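Local coordinates for protein 432aa long hypothetical deoxyribodipyrimidine photolyase (Sulfolobus tokodaii, PDB 2E0I) that probably repairs ultraviolet-damaged DNA by splitting pyrimidine dimers with light energy, using one bound FAD for catalysis and a second probably as light-harvesting antenna, at residues E282-G287 against R332-K337. Numbering follows the deposited sequence.
Sequences EAWKEG and RYFATK. With FAD (flavin-adenine dinucleotide), chain E.
Lys-285 lays the aliphatic part of its side chain over one face of the Tyr-333 ring. Its CG stands above the middle of that ring, 3.5 Å from the centroid and almost on the normal, a CH-pi contact. A long, flexible lysine suits this half-open site: its methylenes pack on the aromatic face, while a bend at chi3 turns the ammonium aside. There NZ forms a salt bridge with OE1 of Glu-282, 2.9 Å away. The phenol of Tyr-333 reaches across with CG anti to the backbone N (chi1 -176°), and its OH hydrogen-bonds OD1 of Asn-302, whose ND2 binds O of Lys-285, so one amide ties both helices.

The indole of Trp-284 and the phenol pass alongside, pointing opposite ways; their planes, 64° apart, are neither stacked nor edge-to-face, and CZ3 of Trp-284 lies 3.5 Å from CD2 of Tyr-333. The broad indole spans a gap where the axes of 282-286 and 332-337 come no closer than 12.2 Å. It crosses Phe-334 at about a right angle, CH2 3.9 Å from CE1 of Phe-334, while NE1 is satisfied by O of Val-315. Apolar Phe-334 suits the FAD pocket it lines: flavin C6 lies at its ring edge, in plane.

Segments 282-286 and 332-337 run roughly parallel, 26° apart, on helices 278-286 and 327-337 of the FAD-binding domain. Met-298 of helix 292-304 touches both Trp-284 and Tyr-333, helix 309-322 packs on Trp-284 and Phe-334, and Trp-350 of helix 343-353 meets the Phe-334 ring edge-to-face.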
ATOM      1  N   GLU A 282       8.742 -21.086  -2.403  1.00 35.17           N
ATOM      2  CA  GLU A 282       9.758 -20.823  -1.400  1.00 34.91           C
ATOM      3  C   GLU A 282      10.976 -20.193  -2.060  1.00 33.47           C
ATOM      4  O   GLU A 282      11.622 -19.314  -1.484  1.00 32.21           O
ATOM      5  CB  GLU A 282      10.145 -22.122  -0.710  1.00 38.26           C
ATOM      6  CG  GLU A 282      10.873 -21.917   0.601  1.00 46.92           C
ATOM      7  CD  GLU A 282       9.933 -21.796   1.796  1.00 51.60           C
ATOM      8  OE1 GLU A 282       8.961 -21.006   1.719  1.00 53.62           O
ATOM      9  OE2 GLU A 282      10.175 -22.489   2.819  1.00 54.27           O
ATOM     10  N   ALA A 283      11.276 -20.643  -3.277  1.00 32.48           N
ATOM     11  CA  ALA A 283      12.404 -20.128  -4.044  1.00 31.87           C
ATOM     12  C   ALA A 283      12.139 -18.678  -4.448  1.00 32.33           C
ATOM     13  O   ALA A 283      13.045 -17.844  -4.452  1.00 33.36           O
ATOM     14  CB  ALA A 283      12.613 -20.974  -5.273  1.00 30.51           C
ATOM     15  N   TRP A 284      10.887 -18.387  -4.784  1.00 31.84           N
ATOM     16  CA  TRP A 284      10.467 -17.049  -5.186  1.00 31.15           C
ATOM     17  C   TRP A 284      10.611 -16.054  -4.027  1.00 32.53           C
ATOM     18  O   TRP A 284      11.117 -14.953  -4.209  1.00 32.87           O
ATOM     19  CB  TRP A 284       9.011 -17.100  -5.654  1.00 29.02           C
ATOM     20  CG  TRP A 284       8.428 -15.791  -6.075  1.00 27.03           C
ATOM     21  CD1 TRP A 284       8.634 -15.138  -7.256  1.00 26.20           C
ATOM     22  CD2 TRP A 284       7.524 -14.982  -5.322  1.00 26.51           C
ATOM     23  NE1 TRP A 284       7.911 -13.976  -7.286  1.00 24.45           N
ATOM     24  CE2 TRP A 284       7.219 -13.852  -6.111  1.00 25.71           C
ATOM     25  CE3 TRP A 284       6.943 -15.100  -4.052  1.00 25.69           C
ATOM     26  CZ2 TRP A 284       6.352 -12.844  -5.676  1.00 25.57           C
ATOM     27  CZ3 TRP A 284       6.083 -14.100  -3.620  1.00 26.72           C
ATOM     28  CH2 TRP A 284       5.794 -12.984  -4.431  1.00 26.27           C
ATOM     29  N   LYS A 285      10.175 -16.441  -2.833  1.00 33.45           N
ATOM     30  CA  LYS A 285      10.272 -15.549  -1.689  1.00 34.51           C
ATOM     31  C   LYS A 285      11.712 -15.269  -1.302  1.00 36.52           C
ATOM     32  O   LYS A 285      12.016 -14.200  -0.785  1.00 37.81           O
ATOM     33  CB  LYS A 285       9.531 -16.124  -0.481  1.00 32.52           C
ATOM     34  CG  LYS A 285       8.033 -16.199  -0.653  1.00 33.81           C
ATOM     35  CD  LYS A 285       7.337 -16.774   0.573  1.00 31.86           C
ATOM     36  CE  LYS A 285       7.746 -18.206   0.816  1.00 32.06           C
ATOM     37  NZ  LYS A 285       7.106 -18.769   2.032  1.00 32.17           N
ATOM     38  N   GLU A 286      12.602 -16.219  -1.553  1.00 38.51           N
ATOM     39  CA  GLU A 286      14.001 -16.046  -1.187  1.00 40.12           C
ATOM     40  C   GLU A 286      14.839 -15.403  -2.267  1.00 39.55           C
ATOM     41  O   GLU A 286      15.979 -15.025  -2.025  1.00 38.97           O
ATOM     42  CB  GLU A 286      14.615 -17.393  -0.842  1.00 44.61           C
ATOM     43  CG  GLU A 286      14.110 -18.001   0.450  1.00 52.56           C
ATOM     44  CD  GLU A 286      14.309 -19.516   0.493  1.00 57.91           C
ATOM     45  OE1 GLU A 286      15.232 -20.023  -0.207  1.00 60.11           O
ATOM     46  OE2 GLU A 286      13.544 -20.190   1.231  1.00 59.45           O
ATOM     47  N   GLY A 287      14.285 -15.279  -3.464  1.00 39.54           N
ATOM     48  CA  GLY A 287      15.053 -14.701  -4.544  1.00 40.02           C
ATOM     49  C   GLY A 287      16.124 -15.681  -4.981  1.00 41.26           C
ATOM     50  O   GLY A 287      17.237 -15.277  -5.323  1.00 41.56           O
ATOM     51  N   ARG A 332      -0.615 -12.123  -0.354  1.00 20.21           N
ATOM     52  CA  ARG A 332      -0.355 -12.197   1.075  1.00 21.24           C
ATOM     53  C   ARG A 332       1.117 -12.010   1.404  1.00 20.51           C
ATOM     54  O   ARG A 332       1.465 -11.325   2.368  1.00 20.80           O
ATOM     55  CB  ARG A 332      -0.822 -13.525   1.664  1.00 23.62           C
ATOM     56  CG  ARG A 332      -1.262 -13.372   3.114  1.00 29.83           C
ATOM     57  CD  ARG A 332      -0.672 -14.404   4.037  1.00 36.25           C
ATOM     58  NE  ARG A 332      -1.069 -15.762   3.697  1.00 44.11           N
ATOM     59  CZ  ARG A 332      -0.555 -16.876   4.223  1.00 47.66           C
ATOM     60  NH1 ARG A 332       0.407 -16.836   5.146  1.00 47.73           N
ATOM     61  NH2 ARG A 332      -1.009 -18.051   3.800  1.00 50.18           N
ATOM     62  N   TYR A 333       1.995 -12.617   0.618  1.00 18.48           N
ATOM     63  CA  TYR A 333       3.407 -12.450   0.893  1.00 16.96           C
ATOM     64  C   TYR A 333       3.805 -10.969   0.821  1.00 17.75           C
ATOM     65  O   TYR A 333       4.513 -10.464   1.700  1.00 19.01           O
ATOM     66  CB  TYR A 333       4.242 -13.259  -0.082  1.00 15.70           C
ATOM     67  CG  TYR A 333       5.695 -13.168   0.250  1.00 13.63           C
ATOM     68  CD1 TYR A 333       6.185 -13.714   1.433  1.00 12.93           C
ATOM     69  CD2 TYR A 333       6.574 -12.479  -0.580  1.00 13.76           C
ATOM     70  CE1 TYR A 333       7.516 -13.571   1.786  1.00 13.64           C
ATOM     71  CE2 TYR A 333       7.916 -12.330  -0.240  1.00 14.55           C
ATOM     72  CZ  TYR A 333       8.375 -12.879   0.946  1.00 15.64           C
ATOM     73  OH  TYR A 333       9.692 -12.726   1.287  1.00 17.89           O
ATOM     74  N   PHE A 334       3.359 -10.281  -0.227  1.00 16.30           N
ATOM     75  CA  PHE A 334       3.644  -8.861  -0.393  1.00 15.28           C
ATOM     76  C   PHE A 334       3.108  -8.063   0.781  1.00 14.24           C
ATOM     77  O   PHE A 334       3.769  -7.147   1.256  1.00 13.43           O
ATOM     78  CB  PHE A 334       2.995  -8.324  -1.672  1.00 16.13           C
ATOM     79  CG  PHE A 334       3.928  -8.249  -2.848  1.00 17.04           C
ATOM     80  CD1 PHE A 334       5.010  -9.128  -2.965  1.00 16.32           C
ATOM     81  CD2 PHE A 334       3.701  -7.321  -3.863  1.00 17.45           C
ATOM     82  CE1 PHE A 334       5.845  -9.084  -4.066  1.00 15.70           C
ATOM     83  CE2 PHE A 334       4.535  -7.271  -4.979  1.00 16.63           C
ATOM     84  CZ  PHE A 334       5.611  -8.157  -5.077  1.00 17.00           C
ATOM     85  N   ALA A 335       1.904  -8.409   1.231  1.00 14.36           N
ATOM     86  CA  ALA A 335       1.269  -7.712   2.353  1.00 16.77           C
ATOM     87  C   ALA A 335       2.170  -7.827   3.573  1.00 17.47           C
ATOM     88  O   ALA A 335       2.148  -7.007   4.498  1.00 19.62           O
ATOM     89  CB  ALA A 335      -0.112  -8.324   2.657  1.00 13.90           C
ATOM     90  N   THR A 336       3.001  -8.848   3.534  1.00 16.35           N
ATOM     91  CA  THR A 336       3.905  -9.139   4.609  1.00 15.13           C
ATOM     92  C   THR A 336       5.195  -8.366   4.552  1.00 15.37           C
ATOM     93  O   THR A 336       5.878  -8.239   5.550  1.00 16.47           O
ATOM     94  CB  THR A 336       4.170 -10.647   4.602  1.00 15.21           C
ATOM     95  OG1 THR A 336       3.307 -11.256   5.564  1.00 16.59           O
ATOM     96  CG2 THR A 336       5.616 -10.984   4.870  1.00 15.01           C
ATOM     97  N   LYS A 337       5.527  -7.818   3.394  1.00 17.08           N
ATOM     98  CA  LYS A 337       6.792  -7.111   3.265  1.00 18.06           C
ATOM     99  C   LYS A 337       6.721  -5.644   2.899  1.00 18.42           C
ATOM    100  O   LYS A 337       7.554  -4.857   3.341  1.00 18.16           O
ATOM    101  CB  LYS A 337       7.661  -7.825   2.240  1.00 19.40           C
ATOM    102  CG  LYS A 337       8.001  -9.251   2.613  1.00 22.24           C
ATOM    103  CD  LYS A 337       8.856  -9.261   3.857  1.00 24.14           C
ATOM    104  CE  LYS A 337       9.503 -10.602   4.087  1.00 25.18           C
ATOM    105  NZ  LYS A 337      10.785 -10.381   4.836  1.00 28.90           N
TER
HETATM  106  PA  FAD E1100       6.420   5.980  -8.411  1.00 29.54           P
HETATM  107  O1A FAD E1100       7.421   6.997  -8.015  1.00 31.28           O
HETATM  108  O2A FAD E1100       6.141   5.559  -9.801  1.00 31.16           O
HETATM  109  O5B FAD E1100       5.147   6.940  -8.187  1.00 31.26           O
HETATM  110  C5B FAD E1100       3.916   6.734  -8.882  1.00 32.36           C
HETATM  111  C4B FAD E1100       2.739   6.905  -7.919  1.00 34.14           C
HETATM  112  O4B FAD E1100       1.482   6.688  -8.583  1.00 35.85           O
HETATM  113  C3B FAD E1100       2.838   5.868  -6.799  1.00 34.99           C
HETATM  114  O3B FAD E1100       3.487   6.468  -5.675  1.00 33.17           O
HETATM  115  C2B FAD E1100       1.361   5.677  -6.460  1.00 35.21           C
HETATM  116  O2B FAD E1100       0.883   6.807  -5.727  1.00 38.01           O
HETATM  117  C1B FAD E1100       0.761   5.669  -7.867  1.00 35.68           C
HETATM  118  N9A FAD E1100       0.956   4.365  -8.544  1.00 34.64           N
HETATM  119  C8A FAD E1100       1.920   4.045  -9.405  1.00 33.40           C
HETATM  120  N7A FAD E1100       1.710   2.816  -9.873  1.00 33.44           N
HETATM  121  C5A FAD E1100       0.605   2.345  -9.304  1.00 33.54           C
HETATM  122  C6A FAD E1100      -0.108   1.154  -9.382  1.00 32.04           C
HETATM  123  N6A FAD E1100       0.283   0.176 -10.193  1.00 30.60           N
HETATM  124  N1A FAD E1100      -1.210   1.002  -8.631  1.00 31.20           N
HETATM  125  C2A FAD E1100      -1.634   1.960  -7.824  1.00 30.40           C
HETATM  126  N3A FAD E1100      -0.984   3.107  -7.729  1.00 30.27           N
HETATM  127  C4A FAD E1100       0.126   3.329  -8.448  1.00 33.30           C
HETATM  128  N1  FAD E1100       1.219   0.313  -4.193  1.00 23.25           N
HETATM  129  C2  FAD E1100       0.887   0.563  -2.855  1.00 24.48           C
HETATM  130  O2  FAD E1100       0.877   1.710  -2.415  1.00 25.23           O
HETATM  131  N3  FAD E1100       0.617  -0.507  -1.992  1.00 26.07           N
HETATM  132  C4  FAD E1100       0.691  -1.819  -2.476  1.00 24.57           C
HETATM  133  O4  FAD E1100       0.399  -2.755  -1.734  1.00 23.75           O
HETATM  134  C4X FAD E1100       1.037  -2.060  -3.801  1.00 24.01           C
HETATM  135  N5  FAD E1100       1.192  -3.379  -4.244  1.00 24.96           N
HETATM  136  C5X FAD E1100       1.520  -3.639  -5.581  1.00 24.55           C
HETATM  137  C6  FAD E1100       1.651  -4.959  -6.002  1.00 22.01           C
HETATM  138  C7  FAD E1100       1.941  -5.233  -7.334  1.00 23.91           C
HETATM  139  C7M FAD E1100       2.050  -6.694  -7.776  1.00 24.69           C
HETATM  140  C8  FAD E1100       2.107  -4.186  -8.239  1.00 22.82           C
HETATM  141  C8M FAD E1100       2.399  -4.457  -9.717  1.00 23.13           C
HETATM  142  C9  FAD E1100       1.975  -2.870  -7.808  1.00 23.48           C
HETATM  143  C9A FAD E1100       1.674  -2.583  -6.478  1.00 25.13           C
HETATM  144  N10 FAD E1100       1.517  -1.257  -6.034  1.00 24.65           N
HETATM  145  C10 FAD E1100       1.298  -1.002  -4.670  1.00 23.77           C
HETATM  146  C1' FAD E1100       1.622  -0.128  -6.992  1.00 22.81           C
HETATM  147  C2' FAD E1100       2.998   0.508  -7.209  1.00 24.46           C
HETATM  148  O2' FAD E1100       3.963  -0.490  -7.551  1.00 24.04           O
HETATM  149  C3' FAD E1100       3.475   1.306  -5.992  1.00 26.29           C
HETATM  150  O3' FAD E1100       2.475   2.264  -5.635  1.00 28.37           O
HETATM  151  C4' FAD E1100       4.776   2.054  -6.293  1.00 26.48           C
HETATM  152  O4' FAD E1100       5.790   1.134  -6.706  1.00 26.67           O
HETATM  153  C5' FAD E1100       5.263   2.824  -5.064  1.00 27.16           C
HETATM  154  O5' FAD E1100       6.531   3.442  -5.311  1.00 28.99           O
HETATM  155  P   FAD E1100       6.645   4.979  -5.777  1.00 27.24           P
HETATM  156  O1P FAD E1100       5.822   5.797  -4.857  1.00 28.14           O
HETATM  157  O2P FAD E1100       8.086   5.294  -5.893  1.00 28.17           O
HETATM  158  O3P FAD E1100       5.956   4.978  -7.235  1.00 30.28           O